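Local coordinates for cadherin-5 (Gallus gallus, PDB 3PPE), which mediates calcium-dependent homophilic adhesion between endothelial cells, its first two extracellular cadherin domains making up this fragment, at residues K47-G50 with I55-F58. Numbering follows the deposited sequence.
Sequences KVQG and IYAF
Lys47 runs its CB, CG and CD along the CD1-CE1 side of the Phe58 ring, CB lying 3.7 Å from CE1. CD stands over one face, offset toward the rim, in a CH-pi contact 4.0 Å from the centroid. The chain is extended beyond CG (chi2 177°), which carries NZ over the face as a cation-pi partner 4.9 Å from the ring centroid. Lysine suits this surface site because its methylenes pack on the ring and its ammonium group still interacts with the face; phenylalanine offers both a flat surface. Gln49 bends at chi2 (-63°), bringing NE2 to 3.9 Å from CZ of Phe58, the amide oblique to the ring with planes 58° apart. CB and CG of Gln49 pack against CD1 of Tyr56, CG at 3.8 Å. A leucine in place of Phe58 would probably cost the ammonium group its aromatic partner and leave the lysine chain freer to turn. Lys47 and Tyr56 form an antiparallel hydrogen-bonded pair: Lys47 N to Tyr56 O and Tyr56 N to Lys47 O are both 2.9 Å. In the adjoining non-hydrogen-bonded pair, CG2 of Val48 lies 4.3 Å from CG1 of Ile55, apolar branches suiting the face that, through Ile55, turns inward. This hairpin belongs to the first cadherin domain; strand 54-57 lies between 46-49 and 19-23, Tyr56 meets His20 edge-to-face, and Ile55 reaches Met7 of strand 6-10 in the facing sheet of the beta sandwich.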
loop_
_atom_site.group_PDB
_atom_site.type_symbol
_atom_site.label_atom_id
_atom_site.label_comp_id
_atom_site.label_asym_id
_atom_site.label_seq_id
_atom_site.Cartn_x
_atom_site.Cartn_y
_atom_site.Cartn_z
ATOM N N LYS A 47 -0.668 6.425 -12.414
ATOM C CA LYS A 47 -0.169 7.787 -12.536
ATOM C C LYS A 47 0.583 8.189 -11.283
ATOM O O LYS A 47 0.179 7.847 -10.158
ATOM C CB LYS A 47 -1.308 8.785 -12.800
ATOM C CG LYS A 47 -2.198 8.445 -13.991
ATOM C CD LYS A 47 -3.338 9.449 -14.107
ATOM C CE LYS A 47 -4.294 9.037 -15.200
ATOM N NZ LYS A 47 -5.178 10.178 -15.554
ATOM N N VAL A 48 1.651 8.953 -11.491
ATOM C CA VAL A 48 2.386 9.571 -10.397
ATOM C C VAL A 48 1.585 10.717 -9.794
ATOM O O VAL A 48 0.885 11.450 -10.487
ATOM C CB VAL A 48 3.783 10.098 -10.866
ATOM C CG1 VAL A 48 4.457 10.914 -9.751
ATOM C CG2 VAL A 48 4.684 8.949 -11.265
ATOM N N GLN A 49 1.695 10.868 -8.477
ATOM C CA GLN A 49 0.936 11.880 -7.755
ATOM C C GLN A 49 1.776 12.517 -6.653
ATOM O O GLN A 49 2.006 11.913 -5.606
ATOM C CB GLN A 49 -0.337 11.273 -7.163
ATOM C CG GLN A 49 -1.318 10.753 -8.200
ATOM C CD GLN A 49 -1.855 11.850 -9.097
ATOM O OE1 GLN A 49 -2.251 12.914 -8.618
ATOM N NE2 GLN A 49 -1.869 11.596 -10.402
ATOM N N GLY A 50 2.232 13.741 -6.897
ATOM C CA GLY A 50 3.566 14.152 -6.497
ATOM C C GLY A 50 3.546 15.145 -5.351
ATOM O O GLY A 50 2.492 15.666 -4.986
ATOM N N ILE A 55 2.581 6.417 -6.667
ATOM C CA ILE A 55 1.884 5.951 -7.853
ATOM C C ILE A 55 0.533 5.484 -7.388
ATOM O O ILE A 55 0.417 4.834 -6.339
ATOM C CB ILE A 55 2.650 4.799 -8.563
ATOM C CG1 ILE A 55 4.003 5.326 -9.060
ATOM C CG2 ILE A 55 1.807 4.204 -9.734
ATOM C CD1 ILE A 55 4.795 4.296 -9.859
ATOM N N TYR A 56 -0.483 5.901 -8.127
ATOM C CA TYR A 56 -1.862 5.510 -7.877
ATOM C C TYR A 56 -2.427 4.820 -9.092
ATOM O O TYR A 56 -1.977 5.086 -10.207
ATOM C CB TYR A 56 -2.708 6.745 -7.546
ATOM C CG TYR A 56 -2.590 7.186 -6.110
ATOM C CD1 TYR A 56 -1.508 7.931 -5.682
ATOM C CD2 TYR A 56 -3.586 6.889 -5.190
ATOM C CE1 TYR A 56 -1.395 8.341 -4.359
ATOM C CE2 TYR A 56 -3.488 7.302 -3.872
ATOM C CZ TYR A 56 -2.395 8.005 -3.461
ATOM O OH TYR A 56 -2.317 8.423 -2.142
ATOM N N ALA A 57 -3.407 3.947 -8.866
ATOM C CA ALA A 57 -4.150 3.282 -9.931
ATOM C C ALA A 57 -5.505 3.960 -10.107
ATOM O O ALA A 57 -6.202 4.237 -9.124
ATOM C CB ALA A 57 -4.377 1.766 -9.573
ATOM N N PHE A 58 -5.894 4.152 -11.367
ATOM C CA PHE A 58 -7.098 4.924 -11.723
ATOM C C PHE A 58 -8.198 4.071 -12.361
ATOM O O PHE A 58 -9.191 4.593 -12.863
ATOM C CB PHE A 58 -6.728 6.135 -12.596
ATOM C CG PHE A 58 -6.100 7.238 -11.810
ATOM C CD1 PHE A 58 -4.785 7.130 -11.367
ATOM C CD2 PHE A 58 -6.826 8.367 -11.455
ATOM C CE1 PHE A 58 -4.206 8.136 -10.601
ATOM C CE2 PHE A 58 -6.236 9.377 -10.697
ATOM C CZ PHE A 58 -4.929 9.259 -10.271
#